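Local coordinates for glutathione S-transferase-like protein (Methylobacillus flagellatus, PDB 4GLT) that binds glutathione and probably acts as a transferase of the glutathione S-transferase type, at residues N29-E43 / M212-I224. Residues are numbered along the deposited sequence; the frame is centred on the assembly and turned at random.
With GSH (glutathione), chain E.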
loop_
_atom_site.group_PDB
_atom_site.type_symbol
_atom_site.label_atom_id
_atom_site.label_comp_id
_atom_site.label_asym_id
_atom_site.label_seq_id
_atom_site.Cartn_x
_atom_site.Cartn_y
_atom_site.Cartn_z
ATOM N N ASN A 29 13.619 -3.011 13.831
ATOM C CA ASN A 29 14.620 -3.964 13.334
ATOM C C ASN A 29 14.078 -5.093 12.457
ATOM O O ASN A 29 14.838 -5.756 11.757
ATOM C CB ASN A 29 15.419 -4.560 14.490
ATOM C CG ASN A 29 16.726 -3.825 14.744
ATOM O OD1 ASN A 29 17.123 -3.631 15.889
ATOM N ND2 ASN A 29 17.406 -3.421 13.677
ATOM N N THR A 30 12.769 -5.314 12.488
ATOM C CA THR A 30 12.192 -6.436 11.759
ATOM C C THR A 30 11.323 -6.016 10.574
ATOM O O THR A 30 11.042 -6.827 9.704
ATOM C CB THR A 30 11.388 -7.358 12.695
ATOM O OG1 THR A 30 10.218 -6.674 13.158
ATOM C CG2 THR A 30 12.238 -7.762 13.896
ATOM N N SER A 31 10.916 -4.750 10.529
ATOM C CA SER A 31 9.982 -4.290 9.494
ATOM C C SER A 31 10.527 -4.339 8.063
ATOM O O SER A 31 11.410 -3.566 7.722
ATOM C CB SER A 31 9.515 -2.871 9.804
ATOM O OG SER A 31 8.728 -2.378 8.743
ATOM N N PRO A 32 9.968 -5.219 7.209
ATOM C CA PRO A 32 10.480 -5.373 5.840
ATOM C C PRO A 32 10.152 -4.165 4.957
ATOM O O PRO A 32 10.834 -3.906 3.964
ATOM C CB PRO A 32 9.767 -6.630 5.337
ATOM C CG PRO A 32 8.491 -6.668 6.106
ATOM C CD PRO A 32 8.797 -6.080 7.464
ATOM N N TYR A 33 9.119 -3.431 5.346
ATOM C CA TYR A 33 8.748 -2.189 4.672
ATOM C C TYR A 33 9.740 -1.093 5.019
ATOM O O TYR A 33 10.068 -0.265 4.184
ATOM C CB TYR A 33 7.353 -1.746 5.108
ATOM C CG TYR A 33 6.337 -2.847 5.045
ATOM C CD1 TYR A 33 5.811 -3.250 3.828
ATOM C CD2 TYR A 33 5.909 -3.493 6.201
ATOM C CE1 TYR A 33 4.871 -4.254 3.758
ATOM C CE2 TYR A 33 4.973 -4.499 6.142
ATOM C CZ TYR A 33 4.459 -4.877 4.915
ATOM O OH TYR A 33 3.532 -5.888 4.840
ATOM N N ALA A 34 10.195 -1.091 6.269
ATOM C CA ALA A 34 11.213 -0.159 6.709
ATOM C C ALA A 34 12.510 -0.481 5.981
ATOM O O ALA A 34 13.213 0.414 5.523
ATOM C CB ALA A 34 11.406 -0.247 8.213
ATOM N N ARG A 35 12.807 -1.769 5.866
ATOM C CA ARG A 35 14.033 -2.215 5.236
ATOM C C ARG A 35 14.095 -1.775 3.775
ATOM O O ARG A 35 15.151 -1.369 3.289
ATOM C CB ARG A 35 14.177 -3.739 5.352
ATOM C CG ARG A 35 15.529 -4.249 4.885
ATOM C CD ARG A 35 15.622 -5.766 4.887
ATOM N NE ARG A 35 16.986 -6.206 4.600
ATOM C CZ ARG A 35 17.365 -7.476 4.503
ATOM N NH1 ARG A 35 16.487 -8.451 4.666
ATOM N NH2 ARG A 35 18.629 -7.761 4.255
ATOM N N LYS A 36 12.970 -1.879 3.076
ATOM C CA LYS A 36 12.889 -1.443 1.684
ATOM C C LYS A 36 13.278 0.039 1.612
ATOM O O LYS A 36 14.042 0.451 0.730
ATOM C CB LYS A 36 11.471 -1.689 1.122
ATOM C CG LYS A 36 11.262 -1.264 -0.333
ATOM C CD LYS A 36 9.798 -1.393 -0.774
ATOM C CE LYS A 36 8.858 -0.819 0.285
ATOM N NZ LYS A 36 7.493 -0.520 -0.235
ATOM N N VAL A 37 12.765 0.831 2.556
ATOM C CA VAL A 37 13.107 2.255 2.642
ATOM C C VAL A 37 14.592 2.467 2.962
ATOM O O VAL A 37 15.267 3.262 2.318
ATOM C CB VAL A 37 12.241 2.990 3.694
ATOM C CG1 VAL A 37 12.594 4.462 3.736
ATOM C CG2 VAL A 37 10.767 2.828 3.374
ATOM N N ARG A 38 15.109 1.764 3.965
ATOM C CA ARG A 38 16.515 1.933 4.317
ATOM C C ARG A 38 17.396 1.589 3.124
ATOM O O ARG A 38 18.356 2.300 2.830
ATOM C CB ARG A 38 16.893 1.080 5.521
ATOM C CG ARG A 38 16.114 1.427 6.780
ATOM C CD ARG A 38 16.027 0.221 7.698
ATOM N NE ARG A 38 17.236 0.027 8.494
ATOM C CZ ARG A 38 17.585 -1.133 9.045
ATOM N NH1 ARG A 38 16.822 -2.204 8.871
ATOM N NH2 ARG A 38 18.695 -1.230 9.763
ATOM N N VAL A 39 17.059 0.509 2.423
ATOM C CA VAL A 39 17.879 0.059 1.302
ATOM C C VAL A 39 17.898 1.073 0.163
ATOM O O VAL A 39 18.910 1.230 -0.535
ATOM C CB VAL A 39 17.443 -1.326 0.766
ATOM C CG1 VAL A 39 18.036 -1.581 -0.620
ATOM C CG2 VAL A 39 17.888 -2.431 1.713
ATOM N N VAL A 40 16.777 1.748 -0.046
ATOM C CA VAL A 40 16.682 2.704 -1.136
ATOM C C VAL A 40 17.541 3.895 -0.757
ATOM O O VAL A 40 18.261 4.437 -1.594
ATOM C CB VAL A 40 15.223 3.130 -1.385
ATOM C CG1 VAL A 40 15.157 4.479 -2.088
ATOM C CG2 VAL A 40 14.494 2.065 -2.188
ATOM N N ALA A 41 17.485 4.267 0.525
ATOM C CA ALA A 41 18.266 5.387 1.045
ATOM C C ALA A 41 19.749 5.208 0.747
ATOM O O ALA A 41 20.432 6.155 0.349
ATOM C CB ALA A 41 18.039 5.548 2.547
ATOM N N ALA A 42 20.242 3.990 0.954
ATOM C CA ALA A 42 21.644 3.677 0.716
ATOM C C ALA A 42 21.953 3.711 -0.773
ATOM O O ALA A 42 22.964 4.260 -1.189
ATOM C CB ALA A 42 21.990 2.321 1.301
ATOM N N GLU A 43 21.086 3.129 -1.578
ATOM C CA GLU A 43 21.309 3.109 -3.008
ATOM C C GLU A 43 21.325 4.511 -3.587
ATOM O O GLU A 43 22.096 4.804 -4.469
ATOM C CB GLU A 43 20.274 2.238 -3.703
ATOM C CG GLU A 43 20.335 0.792 -3.272
ATOM C CD GLU A 43 21.572 0.082 -3.767
ATOM O OE1 GLU A 43 22.044 0.417 -4.866
ATOM O OE2 GLU A 43 22.066 -0.818 -3.062
ATOM N N MET A 212 22.078 -10.242 -1.705
ATOM C CA MET A 212 22.904 -10.434 -0.518
ATOM C C MET A 212 24.316 -9.881 -0.683
ATOM O O MET A 212 25.055 -9.746 0.295
ATOM C CB MET A 212 22.986 -11.919 -0.170
ATOM C CG MET A 212 21.813 -12.421 0.646
ATOM S SD MET A 212 21.664 -11.446 2.146
ATOM C CE MET A 212 20.889 -12.634 3.243
ATOM N N LYS A 213 24.691 -9.570 -1.920
ATOM C CA LYS A 213 26.036 -9.070 -2.204
ATOM C C LYS A 213 26.137 -7.545 -2.143
ATOM O O LYS A 213 27.206 -6.979 -2.367
ATOM C CB LYS A 213 26.531 -9.582 -3.563
ATOM C CG LYS A 213 26.818 -11.076 -3.609
ATOM C CD LYS A 213 27.068 -11.543 -5.037
ATOM C CE LYS A 213 27.153 -13.059 -5.120
ATOM N NZ LYS A 213 28.275 -13.604 -4.302
ATOM N N ARG A 214 25.043 -6.891 -1.784
ATOM C CA ARG A 214 25.037 -5.445 -1.666
ATOM C C ARG A 214 25.035 -5.021 -0.210
ATOM O O ARG A 214 24.234 -5.492 0.579
ATOM C CB ARG A 214 23.819 -4.855 -2.358
ATOM C CG ARG A 214 23.716 -5.173 -3.820
ATOM C CD ARG A 214 22.707 -4.279 -4.491
ATOM N NE ARG A 214 22.833 -4.348 -5.935
ATOM C CZ ARG A 214 23.077 -3.310 -6.718
ATOM N NH1 ARG A 214 23.211 -2.106 -6.206
ATOM N NH2 ARG A 214 23.179 -3.478 -8.021
ATOM N N ALA A 215 25.945 -4.128 0.145
ATOM C CA ALA A 215 25.997 -3.628 1.503
ATOM C C ALA A 215 24.630 -3.072 1.878
ATOM O O ALA A 215 24.076 -3.406 2.928
ATOM C CB ALA A 215 27.073 -2.563 1.635
ATOM N N SER A 216 24.079 -2.227 1.011
ATOM C CA SER A 216 22.756 -1.668 1.254
ATOM C C SER A 216 21.864 -2.775 1.777
ATOM O O SER A 216 21.311 -2.687 2.876
ATOM C CB SER A 216 22.161 -1.106 -0.035
ATOM O OG SER A 216 22.214 -2.073 -1.073
ATOM N N PHE A 217 21.732 -3.830 0.981
ATOM C CA PHE A 217 20.870 -4.939 1.349
ATOM C C PHE A 217 21.368 -5.683 2.586
ATOM O O PHE A 217 20.668 -5.745 3.595
ATOM C CB PHE A 217 20.676 -5.907 0.182
ATOM C CG PHE A 217 19.645 -6.952 0.454
ATOM C CD1 PHE A 217 18.335 -6.588 0.720
ATOM C CD2 PHE A 217 19.983 -8.293 0.466
ATOM C CE1 PHE A 217 17.374 -7.541 0.988
ATOM C CE2 PHE A 217 19.026 -9.253 0.736
ATOM C CZ PHE A 217 17.720 -8.878 1.000
ATOM N N LYS A 218 22.577 -6.233 2.506
ATOM C CA LYS A 218 23.122 -7.036 3.594
ATOM C C LYS A 218 23.251 -6.255 4.897
ATOM O O LYS A 218 23.122 -6.820 5.981
ATOM C CB LYS A 218 24.480 -7.631 3.209
ATOM C CG LYS A 218 24.942 -8.717 4.167
ATOM C CD LYS A 218 26.346 -9.210 3.861
ATOM C CE LYS A 218 26.825 -10.155 4.953
ATOM N NZ LYS A 218 28.237 -10.586 4.757
ATOM N N ASP A 219 23.506 -4.956 4.787
ATOM C CA ASP A 219 23.698 -4.113 5.958
ATOM C C ASP A 219 22.410 -3.847 6.721
ATOM O O ASP A 219 22.429 -3.204 7.767
ATOM C CB ASP A 219 24.304 -2.772 5.551
ATOM C CG ASP A 219 25.814 -2.809 5.488
ATOM O OD1 ASP A 219 26.402 -3.885 5.738
ATOM O OD2 ASP A 219 26.412 -1.752 5.193
ATOM N N THR A 220 21.290 -4.327 6.196
ATOM C CA THR A 220 19.995 -4.007 6.794
ATOM C C THR A 220 19.169 -5.242 7.164
ATOM O O THR A 220 17.974 -5.133 7.424
ATOM C CB THR A 220 19.163 -3.102 5.864
ATOM O OG1 THR A 220 18.994 -3.748 4.598
ATOM C CG2 THR A 220 19.856 -1.750 5.659
ATOM N N ALA A 221 19.806 -6.409 7.196
ATOM C CA ALA A 221 19.111 -7.647 7.550
ATOM C C ALA A 221 18.379 -7.535 8.886
ATOM O O ALA A 221 18.913 -7.007 9.863
ATOM C CB ALA A 221 20.080 -8.820 7.574
ATOM N N PRO A 222 17.144 -8.042 8.936
ATOM C CA PRO A 222 16.427 -8.000 10.199
ATOM C C PRO A 222 17.183 -8.784 11.263
ATOM O O PRO A 222 18.017 -9.631 10.936
ATOM C CB PRO A 222 15.077 -8.651 9.868
ATOM C CG PRO A 222 15.325 -9.445 8.629
ATOM C CD PRO A 222 16.361 -8.676 7.864
ATOM N N VAL A 223 16.896 -8.464 12.515
ATOM C CA VAL A 223 17.705 -8.848 13.653
ATOM C C VAL A 223 16.904 -8.810 14.945
ATOM O O VAL A 223 15.765 -8.375 14.947
ATOM C CB VAL A 223 18.891 -7.899 13.804
ATOM C CG1 VAL A 223 19.306 -7.834 15.259
ATOM C CG2 VAL A 223 20.039 -8.361 12.924
ATOM N N ILE A 224 17.495 -9.288 16.038
ATOM C CA ILE A 224 16.859 -9.203 17.349
ATOM C C ILE A 224 16.027 -10.431 17.666
ATOM O O ILE A 224 15.029 -10.714 16.997
HETATM N N1 GSH E . 1.941 -0.177 4.183
HETATM C CA1 GSH E . 2.978 0.194 5.170
HETATM C C1 GSH E . 4.226 0.363 4.358
HETATM O O11 GSH E . 5.149 1.086 4.772
HETATM O O12 GSH E . 4.279 -0.224 3.256
HETATM C CB1 GSH E . 3.083 -0.899 6.251
HETATM C CG1 GSH E . 4.090 -0.558 7.359
HETATM C CD1 GSH E . 4.173 -1.681 8.390
HETATM O OE1 GSH E . 3.392 -2.620 8.347
HETATM N N2 GSH E . 5.130 -1.571 9.320
HETATM C CA2 GSH E . 5.325 -2.445 10.482
HETATM C C2 GSH E . 5.828 -3.825 10.139
HETATM O O2 GSH E . 6.621 -3.994 9.223
HETATM C CB2 GSH E . 4.057 -2.509 11.323
HETATM S SG2 GSH E . 3.711 -0.922 12.115
HETATM N N3 GSH E . 5.387 -4.831 10.888
HETATM C CA3 GSH E . 5.725 -6.219 10.611
HETATM C C3 GSH E . 6.971 -6.688 11.334
HETATM O O31 GSH E . 7.117 -7.915 11.532
HETATM O O32 GSH E . 7.818 -5.840 11.697
HETATM O O HOH W 1 15.059 -5.543 8.478
#
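Two polar contacts fix the guanidinium of Arg35 against segment 212-224. NH2 of Arg35 donates to Phe217 O at 2.9 Å, nearly straight at the hydrogen (169°) but from above the carbonyl plane, while Thr220 N reaches the same oxygen from the opposite face. NE of Arg35 gives its hydrogen to Thr220 OG1 over 3.2 Å, and both acceptors lie in the guanidinium plane. The reach comes from a fully extended chain that leaves with CG anti to the backbone N (chi1 -172°).

One face of the same group is stacked, the other met by aliphatic carbons. The Phe217 ring lies under it almost parallel, planes 5° apart and centres 4.0 Å apart, an off-centre cation-pi contact; over the other face sit Ala221 CA and Pro222 CD, the latter 3.2 Å from Arg35 NH1. A leucine in place of Arg35 would probably leave Phe217 O and Thr220 OG1 without the N-H groups that now reach them, and the Phe217 ring without its cationic partner.

In fold terms, the contact joins the first helix of the thioredoxin-like N-terminal domain to the C-terminal tail of the GST helical domain, across the domain interface. At the glutathione end of segment 29-43, Thr30 OG1 and Ser31 OG bind the tripeptide, and Ser31 also caps the helix through Ala34 N.

Charge pairing closes the far end: a bend about CB-CG turns the carboxylate of Glu43 toward segment 212-224, where OE1 makes a salt bridge to Arg214 NH1 at 3.1 Å. Apolar contacts run alongside: Ala42 CB meets Ser216 CB at 3.7 Å, and Val39 CG2 comes at the Phe217 edge. Nearer the ligand, Pro222 CA makes a CA-H...O contact of 3.2 Å to Asn29 O, and a water bridges that oxygen to Thr220 O.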